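Local coordinates for protein racemase (Pseudovibrio sp. JE062, PDB 3MKC) that belongs to the enolase superfamily, pairing a mandelate racemase-type N-terminal domain with a barrel-like C-terminal domain, its precise activity being left open, at residues A8-K13 and D38-Y43; I15-V20 and N30-K35; H139-L144 and A175-V180; L202-D207 and D231-F236. All coordinates share one frame; numbering follows the deposited sequence.

Interaction 1 (A8-K13 and D38-Y43); sequences AVAPIK and DENGVY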
loop_
_atom_site.group_PDB
_atom_site.type_symbol
_atom_site.label_atom_id
_atom_site.label_comp_id
_atom_site.label_asym_id
_atom_site.label_seq_id
_atom_site.Cartn_x
_atom_site.Cartn_y
_atom_site.Cartn_z
ATOM N N ALA A 8 25.097 -12.509 13.889
ATOM C CA ALA A 8 23.640 -12.449 13.813
ATOM C C ALA A 8 23.075 -12.448 12.391
ATOM O O ALA A 8 21.936 -12.858 12.173
ATOM C CB ALA A 8 23.138 -11.226 14.572
ATOM N N VAL A 9 23.851 -11.977 11.425
ATOM C CA VAL A 9 23.380 -11.963 10.045
ATOM C C VAL A 9 23.547 -13.380 9.515
ATOM O O VAL A 9 24.544 -13.703 8.872
ATOM C CB VAL A 9 24.200 -10.978 9.191
ATOM C CG1 VAL A 9 23.621 -10.886 7.793
ATOM C CG2 VAL A 9 24.200 -9.621 9.851
ATOM N N ALA A 10 22.567 -14.227 9.814
ATOM C CA ALA A 10 22.598 -15.629 9.402
ATOM C C ALA A 10 21.781 -15.861 8.139
ATOM O O ALA A 10 20.856 -15.107 7.846
ATOM C CB ALA A 10 22.075 -16.506 10.527
ATOM N N PRO A 11 22.093 -16.936 7.394
ATOM C CA PRO A 11 21.385 -17.264 6.153
ATOM C C PRO A 11 19.927 -17.629 6.370
ATOM O O PRO A 11 19.538 -18.106 7.440
ATOM C CB PRO A 11 22.174 -18.453 5.594
ATOM C CG PRO A 11 23.518 -18.363 6.282
ATOM C CD PRO A 11 23.137 -17.935 7.667
ATOM N N ILE A 12 19.125 -17.406 5.337
ATOM C CA ILE A 12 17.707 -17.733 5.375
ATOM C C ILE A 12 17.583 -19.255 5.355
ATOM O O ILE A 12 18.208 -19.919 4.528
ATOM C CB ILE A 12 16.979 -17.145 4.145
ATOM C CG1 ILE A 12 17.009 -15.621 4.217
ATOM C CG2 ILE A 12 15.552 -17.679 4.068
ATOM C CD1 ILE A 12 16.395 -14.939 3.013
ATOM N N LYS A 13 16.789 -19.802 6.268
ATOM C CA LYS A 13 16.604 -21.247 6.332
ATOM C C LYS A 13 15.306 -21.682 5.657
ATOM O O LYS A 13 15.260 -22.709 4.976
ATOM C CB LYS A 13 16.604 -21.712 7.789
ATOM C CG LYS A 13 16.383 -23.210 7.960
ATOM C CD LYS A 13 16.433 -23.591 9.427
ATOM C CE LYS A 13 16.183 -25.070 9.642
ATOM N NZ LYS A 13 16.391 -25.420 11.076
ATOM N N ASP A 38 15.529 -17.472 9.678
ATOM C CA ASP A 38 16.949 -17.716 9.454
ATOM C C ASP A 38 17.398 -18.960 10.212
ATOM O O ASP A 38 16.612 -19.577 10.928
ATOM C CB ASP A 38 17.808 -16.495 9.831
ATOM C CG ASP A 38 17.900 -16.258 11.331
ATOM O OD1 ASP A 38 17.612 -17.181 12.119
ATOM O OD2 ASP A 38 18.287 -15.133 11.721
ATOM N N GLU A 39 18.664 -19.324 10.055
ATOM C CA GLU A 39 19.194 -20.521 10.690
ATOM C C GLU A 39 19.277 -20.460 12.200
ATOM O O GLU A 39 19.576 -21.463 12.840
ATOM C CB GLU A 39 20.562 -20.852 10.103
ATOM C CG GLU A 39 20.550 -20.839 8.590
ATOM C CD GLU A 39 21.559 -21.776 7.969
ATOM O OE1 GLU A 39 22.777 -21.567 8.160
ATOM O OE2 GLU A 39 21.119 -22.730 7.286
ATOM N N ASN A 40 19.017 -19.291 12.775
ATOM C CA ASN A 40 19.054 -19.146 14.224
ATOM C C ASN A 40 17.646 -19.087 14.797
ATOM O O ASN A 40 17.469 -18.948 16.005
ATOM C CB ASN A 40 19.832 -17.888 14.639
ATOM C CG ASN A 40 21.327 -18.024 14.417
ATOM O OD1 ASN A 40 21.913 -19.071 14.690
ATOM N ND2 ASN A 40 21.955 -16.959 13.938
ATOM N N GLY A 41 16.645 -19.189 13.929
ATOM C CA GLY A 41 15.265 -19.153 14.385
ATOM C C GLY A 41 14.616 -17.781 14.367
ATOM O O GLY A 41 13.440 -17.640 14.701
ATOM N N VAL A 42 15.377 -16.760 13.996
ATOM C CA VAL A 42 14.829 -15.411 13.931
ATOM C C VAL A 42 14.018 -15.329 12.648
ATOM O O VAL A 42 14.404 -15.910 11.636
ATOM C CB VAL A 42 15.946 -14.355 13.883
ATOM C CG1 VAL A 42 15.341 -12.963 13.912
ATOM C CG2 VAL A 42 16.892 -14.546 15.063
ATOM N N TYR A 43 12.897 -14.619 12.680
ATOM C CA TYR A 43 12.075 -14.513 11.480
ATOM C C TYR A 43 11.567 -13.107 11.179
ATOM O O TYR A 43 11.556 -12.227 12.045
ATOM C CB TYR A 43 10.895 -15.489 11.567
ATOM C CG TYR A 43 9.953 -15.239 12.720
ATOM C CD1 TYR A 43 9.027 -14.200 12.674
ATOM C CD2 TYR A 43 9.982 -16.047 13.862
ATOM C CE1 TYR A 43 8.147 -13.970 13.729
ATOM C CE2 TYR A 43 9.108 -15.825 14.925
ATOM C CZ TYR A 43 8.191 -14.787 14.850
ATOM O OH TYR A 43 7.291 -14.576 15.870
HETATM O O HOH W 1 20.212 -14.601 13.627
#
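Glu39 lays its side chain obliquely across the ring of Pro11, the main side-chain meeting between 8-13 and 38-43. Its CG, anti to the carbonyl carbon (chi1 -49°), sits 3.1 Å from Pro11 O, and the carboxylate runs on over the ring, with Glu39 OE1 3.7 Å from Pro11 CD. Their backbones are joined too: Glu39 N donates to Pro11 O at 3.0 Å, almost in line with the carbonyl, although the bond is bent at the hydrogen (141°). Lys13 brings only its CB near the Asp38 carbonyl group; beyond it the extended chain leads away, leaving the ammonium well short of a salt bridge with Glu39.

OD1 of Asp38 turns back into its own loop. It accepts from Asn40 N at 2.6 Å, an Asx turn, and from Val42 N at 2.9 Å, the two donors lying on opposite faces of the carboxylate plane. These bonds brace the type I turn from Asp38 to Gly41, which also has the backbone bond Gly41 N to Asp38 O and connects strands 29-38 and 43-48. Asn40 turns ND2 toward Ala10, 3.4 Å from its CB, and one water joins Asn40 ND2, Asp38 OD2 and Ala8 O.

Gln121, at the end of helix 102-122, binds both Ala10 O and Asp38 OD2 through NE2. Both oxygens of the Asp38 carboxylate thus have donors, consistent with a charged group; the turn is held to 8-13 by one direct backbone bond and by the water and Gln121, with little apolar packing beyond the Pro11 ring.

Interaction 2 (I15-V20 and N30-K35); sequences IEFIPV and NTVVVK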
loop_
_atom_site.group_PDB
_atom_site.type_symbol
_atom_site.label_atom_id
_atom_site.label_comp_id
_atom_site.label_asym_id
_atom_site.label_seq_id
_atom_site.Cartn_x
_atom_site.Cartn_y
_atom_site.Cartn_z
ATOM N N ILE A 15 11.141 -20.239 4.065
ATOM C CA ILE A 15 10.195 -19.202 3.703
ATOM C C ILE A 15 8.842 -19.882 3.602
ATOM O O ILE A 15 8.631 -20.774 2.769
ATOM C CB ILE A 15 10.554 -18.533 2.363
ATOM C CG1 ILE A 15 11.899 -17.806 2.495
ATOM C CG2 ILE A 15 9.454 -17.544 1.967
ATOM C CD1 ILE A 15 12.321 -17.033 1.251
ATOM N N GLU A 16 7.934 -19.461 4.468
ATOM C CA GLU A 16 6.600 -20.026 4.531
ATOM C C GLU A 16 5.508 -19.025 4.177
ATOM O O GLU A 16 5.478 -17.902 4.686
ATOM C CB GLU A 16 6.362 -20.586 5.939
ATOM C CG GLU A 16 4.928 -20.982 6.243
ATOM C CD GLU A 16 4.784 -21.657 7.601
ATOM O OE1 GLU A 16 5.415 -21.191 8.576
ATOM O OE2 GLU A 16 4.031 -22.650 7.697
ATOM N N PHE A 17 4.617 -19.443 3.286
ATOM C CA PHE A 17 3.497 -18.611 2.876
ATOM C C PHE A 17 2.307 -19.125 3.676
ATOM O O PHE A 17 1.922 -20.285 3.557
ATOM C CB PHE A 17 3.265 -18.745 1.367
ATOM C CG PHE A 17 4.132 -17.821 0.539
ATOM C CD1 PHE A 17 3.582 -16.702 -0.075
ATOM C CD2 PHE A 17 5.499 -18.051 0.413
ATOM C CE1 PHE A 17 4.381 -15.816 -0.803
ATOM C CE2 PHE A 17 6.311 -17.171 -0.313
ATOM C CZ PHE A 17 5.745 -16.049 -0.921
ATOM N N ILE A 18 1.729 -18.253 4.493
ATOM C CA ILE A 18 0.627 -18.640 5.358
ATOM C C ILE A 18 -0.704 -17.985 5.052
ATOM O O ILE A 18 -0.949 -16.846 5.440
ATOM C CB ILE A 18 0.984 -18.344 6.828
ATOM C CG1 ILE A 18 2.281 -19.065 7.189
ATOM C CG2 ILE A 18 -0.161 -18.760 7.744
ATOM C CD1 ILE A 18 2.870 -18.650 8.517
ATOM N N PRO A 19 -1.589 -18.704 4.353
ATOM C CA PRO A 19 -2.916 -18.190 3.999
ATOM C C PRO A 19 -3.717 -17.874 5.261
ATOM O O PRO A 19 -3.762 -18.685 6.182
ATOM C CB PRO A 19 -3.537 -19.349 3.221
ATOM C CG PRO A 19 -2.349 -19.991 2.576
ATOM C CD PRO A 19 -1.330 -19.994 3.689
ATOM N N VAL A 20 -4.335 -16.700 5.312
ATOM C CA VAL A 20 -5.137 -16.328 6.469
ATOM C C VAL A 20 -6.505 -15.844 6.005
ATOM O O VAL A 20 -6.618 -14.831 5.313
ATOM C CB VAL A 20 -4.459 -15.216 7.300
ATOM C CG1 VAL A 20 -5.337 -14.860 8.501
ATOM C CG2 VAL A 20 -3.082 -15.681 7.773
ATOM N N ASN A 30 -8.887 -11.383 4.027
ATOM C CA ASN A 30 -7.854 -12.389 4.011
ATOM C C ASN A 30 -6.519 -11.794 3.623
ATOM O O ASN A 30 -6.427 -10.641 3.199
ATOM C CB ASN A 30 -8.227 -13.517 3.040
ATOM C CG ASN A 30 -8.447 -13.018 1.627
ATOM O OD1 ASN A 30 -7.587 -12.351 1.056
ATOM N ND2 ASN A 30 -9.600 -13.342 1.054
ATOM N N THR A 31 -5.479 -12.593 3.793
ATOM C CA THR A 31 -4.146 -12.178 3.437
ATOM C C THR A 31 -3.269 -13.415 3.390
ATOM O O THR A 31 -3.725 -14.539 3.646
ATOM C CB THR A 31 -3.561 -11.176 4.456
ATOM O OG1 THR A 31 -2.345 -10.630 3.932
ATOM C CG2 THR A 31 -3.260 -11.868 5.791
ATOM N N VAL A 32 -2.014 -13.208 3.036
ATOM C CA VAL A 32 -1.071 -14.294 2.978
ATOM C C VAL A 32 0.171 -13.821 3.696
ATOM O O VAL A 32 0.932 -13.009 3.175
ATOM C CB VAL A 32 -0.727 -14.655 1.531
ATOM C CG1 VAL A 32 0.205 -15.840 1.508
ATOM C CG2 VAL A 32 -2.003 -14.955 0.766
ATOM N N VAL A 33 0.359 -14.306 4.916
ATOM C CA VAL A 33 1.529 -13.924 5.684
ATOM C C VAL A 33 2.745 -14.639 5.131
ATOM O O VAL A 33 2.680 -15.822 4.797
ATOM C CB VAL A 33 1.382 -14.305 7.169
ATOM C CG1 VAL A 33 2.664 -13.966 7.920
ATOM C CG2 VAL A 33 0.199 -13.575 7.775
ATOM N N VAL A 34 3.847 -13.913 5.008
ATOM C CA VAL A 34 5.084 -14.502 4.538
ATOM C C VAL A 34 6.063 -14.477 5.706
ATOM O O VAL A 34 6.426 -13.408 6.199
ATOM C CB VAL A 34 5.689 -13.712 3.367
ATOM C CG1 VAL A 34 7.037 -14.317 2.983
ATOM C CG2 VAL A 34 4.736 -13.724 2.185
ATOM N N LYS A 35 6.484 -15.656 6.151
ATOM C CA LYS A 35 7.417 -15.761 7.263
ATOM C C LYS A 35 8.761 -16.298 6.781
ATOM O O LYS A 35 8.855 -17.437 6.316
ATOM C CB LYS A 35 6.836 -16.693 8.327
ATOM C CG LYS A 35 7.600 -16.758 9.641
ATOM C CD LYS A 35 6.905 -17.755 10.568
ATOM C CE LYS A 35 7.473 -17.755 11.970
ATOM N NZ LYS A 35 6.599 -18.553 12.890
#
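Val20, Lys35 and Val33 have the most surface buried where strands 15-20 and 30-35 pair as the antiparallel arms of a beta hairpin. Val20 pairs with Thr31 through two backbone bonds, Val20 N to Thr31 O at 2.8 Å and Thr31 N back to Val20 O. Its CB lies 3.9 Å from Thr31 CG2, while the branch anti to the carbonyl carbon, CG2, reaches diagonally to Val33 CG2, also at 3.9 Å. The hydroxyl of Thr31 is engaged by Glu47 of the third strand, 43-48.

Val33 is paired with Ile18, and their CB atoms stand 4.1 Å apart. Ile18 N makes a short, nearly straight bond of 2.6 Å to Val33 O, whereas the return bond reaches Ile18 O from 40° above the carbonyl plane. Lys35 closes the pairing with Glu16 through two backbone bonds, both almost straight. Its extended chain leads away from the strand pair, Lys35 NZ stays 5.2 Å from Glu16 OE1, and a cation-pi contact with Tyr43 engages it beyond this pair.

On the other face, Val34 CG2 sits over the ring of Phe17 in a CH-pi contact, 4.0 Å from the ring centroid, and Val32 CG1 meets the ring at its edge. Ile55 and Ala59 of helix 52-59 and Ala106 and Ile110 of helix 102-122 also pack on Phe17. The two faces therefore differ in chemistry: that of Phe17, Pro19, Val32 and Val34 is apolar and joins the sheet to helices, while that of Glu16, Ile18, Val20, Thr31, Val33 and Lys35 mixes aliphatic packing with polar ends.

Interaction 3 (H139-L144 and A175-V180); sequences HPYLTL and AVKVCV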
loop_
_atom_site.group_PDB
_atom_site.type_symbol
_atom_site.label_atom_id
_atom_site.label_comp_id
_atom_site.label_asym_id
_atom_site.label_seq_id
_atom_site.Cartn_x
_atom_site.Cartn_y
_atom_site.Cartn_z
ATOM N N HIS A 139 2.563 11.903 8.782
ATOM C CA HIS A 139 1.112 12.023 8.874
ATOM C C HIS A 139 0.413 11.275 7.761
ATOM O O HIS A 139 0.609 11.567 6.579
ATOM C CB HIS A 139 0.699 13.497 8.823
ATOM C CG HIS A 139 1.326 14.330 9.892
ATOM N ND1 HIS A 139 2.640 14.744 9.836
ATOM C CD2 HIS A 139 0.838 14.781 11.071
ATOM C CE1 HIS A 139 2.934 15.414 10.936
ATOM N NE2 HIS A 139 1.858 15.450 11.703
ATOM N N PRO A 140 -0.424 10.296 8.118
ATOM C CA PRO A 140 -1.121 9.544 7.080
ATOM C C PRO A 140 -2.468 10.166 6.771
ATOM O O PRO A 140 -2.943 11.033 7.506
ATOM C CB PRO A 140 -1.304 8.193 7.728
ATOM C CG PRO A 140 -1.706 8.610 9.136
ATOM C CD PRO A 140 -0.708 9.731 9.454
ATOM N N TYR A 141 -3.067 9.751 5.664
ATOM C CA TYR A 141 -4.411 10.203 5.363
ATOM C C TYR A 141 -5.159 8.909 5.634
ATOM O O TYR A 141 -4.633 7.817 5.388
ATOM C CB TYR A 141 -4.567 10.679 3.910
ATOM C CG TYR A 141 -4.591 9.622 2.827
ATOM C CD1 TYR A 141 -5.695 8.787 2.653
ATOM C CD2 TYR A 141 -3.535 9.509 1.925
ATOM C CE1 TYR A 141 -5.747 7.870 1.606
ATOM C CE2 TYR A 141 -3.579 8.598 0.873
ATOM C CZ TYR A 141 -4.687 7.782 0.720
ATOM O OH TYR A 141 -4.731 6.878 -0.312
ATOM N N LEU A 142 -6.352 9.013 6.194
ATOM C CA LEU A 142 -7.111 7.813 6.501
ATOM C C LEU A 142 -8.229 7.608 5.500
ATOM O O LEU A 142 -8.986 8.531 5.204
ATOM C CB LEU A 142 -7.687 7.904 7.917
ATOM C CG LEU A 142 -6.650 8.147 9.014
ATOM C CD1 LEU A 142 -7.343 8.136 10.373
ATOM C CD2 LEU A 142 -5.571 7.075 8.960
ATOM N N THR A 143 -8.324 6.396 4.975
ATOM C CA THR A 143 -9.365 6.074 4.015
ATOM C C THR A 143 -10.610 5.663 4.787
ATOM O O THR A 143 -10.567 4.735 5.596
ATOM C CB THR A 143 -8.910 4.943 3.089
ATOM O OG1 THR A 143 -7.703 5.344 2.428
ATOM C CG2 THR A 143 -9.975 4.644 2.048
ATOM N N LEU A 144 -11.710 6.365 4.529
ATOM C CA LEU A 144 -12.974 6.124 5.218
ATOM C C LEU A 144 -14.081 5.581 4.329
ATOM O O LEU A 144 -14.165 5.914 3.147
ATOM C CB LEU A 144 -13.474 7.430 5.840
ATOM C CG LEU A 144 -12.464 8.226 6.660
ATOM C CD1 LEU A 144 -13.059 9.571 7.046
ATOM C CD2 LEU A 144 -12.070 7.420 7.883
ATOM N N ALA A 175 -5.819 14.398 6.933
ATOM C CA ALA A 175 -6.429 14.155 5.629
ATOM C C ALA A 175 -7.203 12.846 5.600
ATOM O O ALA A 175 -6.831 11.880 6.261
ATOM C CB ALA A 175 -5.353 14.150 4.541
ATOM N N VAL A 176 -8.279 12.822 4.821
ATOM C CA VAL A 176 -9.109 11.639 4.696
ATOM C C VAL A 176 -9.506 11.413 3.243
ATOM O O VAL A 176 -9.553 12.349 2.446
ATOM C CB VAL A 176 -10.399 11.775 5.535
ATOM C CG1 VAL A 176 -10.046 11.914 7.019
ATOM C CG2 VAL A 176 -11.198 12.981 5.066
ATOM N N LYS A 177 -9.783 10.164 2.899
ATOM C CA LYS A 177 -10.204 9.838 1.548
ATOM C C LYS A 177 -11.586 9.220 1.613
ATOM O O LYS A 177 -11.835 8.335 2.426
ATOM C CB LYS A 177 -9.240 8.842 0.897
ATOM C CG LYS A 177 -9.601 8.527 -0.551
ATOM C CD LYS A 177 -8.487 7.774 -1.269
ATOM C CE LYS A 177 -8.376 6.328 -0.801
ATOM N NZ LYS A 177 -7.271 5.605 -1.496
ATOM N N VAL A 178 -12.485 9.708 0.769
ATOM C CA VAL A 178 -13.843 9.186 0.706
ATOM C C VAL A 178 -13.970 8.483 -0.634
ATOM O O VAL A 178 -13.125 8.664 -1.507
ATOM C CB VAL A 178 -14.877 10.318 0.784
ATOM C CG1 VAL A 178 -14.731 11.059 2.107
ATOM C CG2 VAL A 178 -14.687 11.273 -0.387
ATOM N N CYS A 179 -15.013 7.677 -0.800
ATOM C CA CYS A 179 -15.213 6.959 -2.052
ATOM C C CYS A 179 -16.619 7.155 -2.578
ATOM O O CYS A 179 -17.535 7.491 -1.824
ATOM C CB CYS A 179 -15.005 5.457 -1.854
ATOM S SG CYS A 179 -13.559 4.988 -0.905
ATOM N N VAL A 180 -16.781 6.947 -3.879
ATOM C CA VAL A 180 -18.088 7.028 -4.511
ATOM C C VAL A 180 -18.483 5.563 -4.642
ATOM O O VAL A 180 -17.848 4.809 -5.380
ATOM C CB VAL A 180 -18.016 7.658 -5.923
ATOM C CG1 VAL A 180 -19.396 7.654 -6.569
ATOM C CG2 VAL A 180 -17.499 9.085 -5.837
#
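Tyr141 and Lys177 cross obliquely on two neighbouring parallel strands of the C-terminal barrel, linked through helix 154-170 in a beta-alpha-beta unit. Lys177 CB lies 3.7 Å from Tyr141 CE1, and NZ donates to Tyr141 OH at 3.1 Å. The lysine chain leaves with CG anti to the backbone N but bends at chi3 (73°), which carries CE alongside Thr143, 3.4 Å from its OG1.

The strand backbones set this register: Leu142 N bonds to Ala175 O, Lys177 N to Leu142 O, and Leu144 N to Lys177 O, the last nearly straight. On the opposite face of the sheet Leu144 CD1 packs on Val176 CB at 3.8 Å, and both side chains rest on Leu165 of helix 154-170.

Further out, acidic residues of two other barrel strands hold the polar ends. Lys177 NZ forms a salt bridge with Glu238, and Thr143 OG1 is hydrogen-bonded to Glu339. The buried ammonium is thus matched by a carboxylate as well as a phenol. At the start of the pairing Tyr141 CB packs 3.6 Å from Ala175 CB.

Interaction 4 (L202-D207 and D231-F236); sequences LGHDTD and DLELYF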
loop_
_atom_site.group_PDB
_atom_site.type_symbol
_atom_site.label_atom_id
_atom_site.label_comp_id
_atom_site.label_asym_id
_atom_site.label_seq_id
_atom_site.Cartn_x
_atom_site.Cartn_y
_atom_site.Cartn_z
ATOM N N LEU A 202 -16.871 18.079 6.274
ATOM C CA LEU A 202 -15.477 17.995 6.686
ATOM C C LEU A 202 -14.798 19.334 6.953
ATOM O O LEU A 202 -14.008 19.462 7.889
ATOM C CB LEU A 202 -14.675 17.229 5.631
ATOM C CG LEU A 202 -13.190 17.039 5.941
ATOM C CD1 LEU A 202 -13.040 16.200 7.204
ATOM C CD2 LEU A 202 -12.493 16.371 4.760
ATOM N N GLY A 203 -15.102 20.332 6.135
ATOM C CA GLY A 203 -14.464 21.622 6.307
ATOM C C GLY A 203 -13.259 21.645 5.387
ATOM O O GLY A 203 -12.878 20.611 4.841
ATOM N N HIS A 204 -12.656 22.812 5.211
ATOM C CA HIS A 204 -11.507 22.941 4.323
ATOM C C HIS A 204 -10.157 22.817 5.018
ATOM O O HIS A 204 -9.117 22.783 4.355
ATOM C CB HIS A 204 -11.588 24.270 3.567
ATOM C CG HIS A 204 -12.508 24.233 2.385
ATOM N ND1 HIS A 204 -12.052 24.068 1.094
ATOM C CD2 HIS A 204 -13.856 24.329 2.299
ATOM C CE1 HIS A 204 -13.081 24.067 0.263
ATOM N NE2 HIS A 204 -14.187 24.224 0.969
ATOM N N ASP A 205 -10.172 22.739 6.347
ATOM C CA ASP A 205 -8.939 22.614 7.115
ATOM C C ASP A 205 -8.288 21.252 6.930
ATOM O O ASP A 205 -7.074 21.118 7.034
ATOM C CB ASP A 205 -9.216 22.837 8.602
ATOM C CG ASP A 205 -9.178 24.297 8.988
ATOM O OD1 ASP A 205 -9.133 25.160 8.083
ATOM O OD2 ASP A 205 -9.197 24.582 10.206
ATOM N N THR A 206 -9.106 20.246 6.655
ATOM C CA THR A 206 -8.618 18.888 6.468
ATOM C C THR A 206 -8.576 18.545 4.982
ATOM O O THR A 206 -9.545 18.762 4.270
ATOM C CB THR A 206 -9.551 17.884 7.173
ATOM O OG1 THR A 206 -9.749 18.292 8.532
ATOM C CG2 THR A 206 -8.951 16.490 7.156
ATOM N N ASP A 207 -7.453 18.016 4.512
ATOM C CA ASP A 207 -7.354 17.642 3.107
ATOM C C ASP A 207 -8.307 16.497 2.816
ATOM O O ASP A 207 -8.487 15.606 3.647
ATOM C CB ASP A 207 -5.930 17.225 2.755
ATOM C CG ASP A 207 -5.080 18.390 2.308
ATOM O OD1 ASP A 207 -5.534 19.131 1.412
ATOM O OD2 ASP A 207 -3.962 18.557 2.837
ATOM N N ASP A 231 -13.453 24.300 -6.861
ATOM C CA ASP A 231 -13.594 25.081 -5.637
ATOM C C ASP A 231 -13.493 24.241 -4.360
ATOM O O ASP A 231 -13.183 24.769 -3.290
ATOM C CB ASP A 231 -14.926 25.841 -5.653
ATOM C CG ASP A 231 -16.112 24.920 -5.806
ATOM O OD1 ASP A 231 -16.127 24.127 -6.772
ATOM O OD2 ASP A 231 -17.029 24.987 -4.964
ATOM N N LEU A 232 -13.754 22.940 -4.467
ATOM C CA LEU A 232 -13.670 22.052 -3.308
ATOM C C LEU A 232 -12.216 21.836 -2.895
ATOM O O LEU A 232 -11.936 21.317 -1.821
ATOM C CB LEU A 232 -14.327 20.703 -3.613
ATOM C CG LEU A 232 -15.825 20.769 -3.922
ATOM C CD1 LEU A 232 -16.366 19.361 -4.079
ATOM C CD2 LEU A 232 -16.559 21.504 -2.801
ATOM N N GLU A 233 -11.289 22.233 -3.760
ATOM C CA GLU A 233 -9.871 22.100 -3.456
ATOM C C GLU A 233 -9.482 20.706 -2.970
ATOM O O GLU A 233 -8.738 20.564 -1.992
ATOM C CB GLU A 233 -9.476 23.130 -2.392
ATOM C CG GLU A 233 -9.814 24.572 -2.761
ATOM C CD GLU A 233 -9.445 25.555 -1.664
ATOM O OE1 GLU A 233 -8.280 25.529 -1.208
ATOM O OE2 GLU A 233 -10.317 26.357 -1.258
ATOM N N LEU A 234 -9.977 19.679 -3.649
ATOM C CA LEU A 234 -9.669 18.302 -3.271
ATOM C C LEU A 234 -8.192 17.998 -3.535
ATOM O O LEU A 234 -7.594 18.533 -4.472
ATOM C CB LEU A 234 -10.577 17.346 -4.055
ATOM C CG LEU A 234 -12.080 17.633 -3.876
ATOM C CD1 LEU A 234 -12.906 16.734 -4.783
ATOM C CD2 LEU A 234 -12.470 17.421 -2.409
ATOM N N TYR A 235 -7.611 17.139 -2.701
ATOM C CA TYR A 235 -6.205 16.783 -2.833
ATOM C C TYR A 235 -5.938 15.979 -4.101
ATOM O O TYR A 235 -4.967 16.241 -4.808
ATOM C CB TYR A 235 -5.731 15.985 -1.622
ATOM C CG TYR A 235 -4.232 15.874 -1.580
ATOM C CD1 TYR A 235 -3.468 16.781 -0.845
ATOM C CD2 TYR A 235 -3.566 14.906 -2.330
ATOM C CE1 TYR A 235 -2.080 16.725 -0.856
ATOM C CE2 TYR A 235 -2.188 14.846 -2.355
ATOM C CZ TYR A 235 -1.445 15.755 -1.621
ATOM O OH TYR A 235 -0.066 15.713 -1.671
ATOM N N PHE A 236 -6.775 14.984 -4.378
ATOM C CA PHE A 236 -6.592 14.215 -5.598
ATOM C C PHE A 236 -7.812 13.443 -6.067
ATOM O O PHE A 236 -8.795 13.297 -5.332
ATOM C CB PHE A 236 -5.349 13.298 -5.503
ATOM C CG PHE A 236 -5.477 12.106 -4.563
ATOM C CD1 PHE A 236 -6.579 11.248 -4.607
ATOM C CD2 PHE A 236 -4.414 11.775 -3.726
ATOM C CE1 PHE A 236 -6.610 10.076 -3.834
ATOM C CE2 PHE A 236 -4.428 10.607 -2.948
ATOM C CZ PHE A 236 -5.528 9.755 -3.003
HETATM O O HOH W 2 -7.878 18.609 0.239
#
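Asp207 and Tyr235 form the more enclosed end of this contact, where the loop leading into strand 207-211 meets the one leading into strand 236-238. Asp207 OD1 lies in the plane of the phenol ring at its edge, 3.9 Å from Tyr235 CD1, and the carboxylate stands steeply to the ring, their planes 79° apart. The ring takes this place because Tyr235 CG is anti to its own nitrogen (chi1 -167°). Tyr337 binds Asp207 OD2, Gln310 binds Tyr235 OH, and Arg259 makes a cation-pi contact with the tyrosine.

The exposed side is looser. There the imidazole of His204 leans toward the 3-10 segment at 231-232 and Glu233 after it, its CE1 3.6 Å from both Asp231 O and Leu232 O. Glu233 crosses it at about a right angle, but Glu233 OE2 comes only to 3.7 Å from His204 ND1. Asp231 turns its carboxylate elsewhere, into a salt bridge with Arg196 of helix 188-202.

Between the two ends a water donates to Asp207 OD1 at 2.7 Å and to Glu233 O at 3.1 Å. No direct hydrogen bond joins the two segments; this water bridges them, as does the guanidinium of Arg199, which bonds Gly203 O and Thr206 O on one loop and Leu232 O on the other. The carbonyls and Glu233 would pull the ionisation of His204 one way and the nearby Arg199 the other, leaving its charge open.

How the interactions relate
The four contacts run from the N-terminal domain into the barrel, interaction 2 nested inside interaction 1 and interactions 3 and 4 following in series. The first two share strand 12-22 of the three-stranded antiparallel sheet; their centres are about 18 Å apart, and Tyr43 CD2 touches Lys35 CE at 3.6 Å. Interactions 3 and 4 lie across the chain's centre from them, their own centres about 11 Å apart. Val176 N probably bonds to Asp207 O, so strands 175-179 and 207-211 are parallel neighbours in the barrel sheet, with helix 188-202 between them along the chain. Between interactions 2 and 3 the nearest atoms are about 16 Å apart; the two sheets fit the two-domain enolase-superfamily architecture.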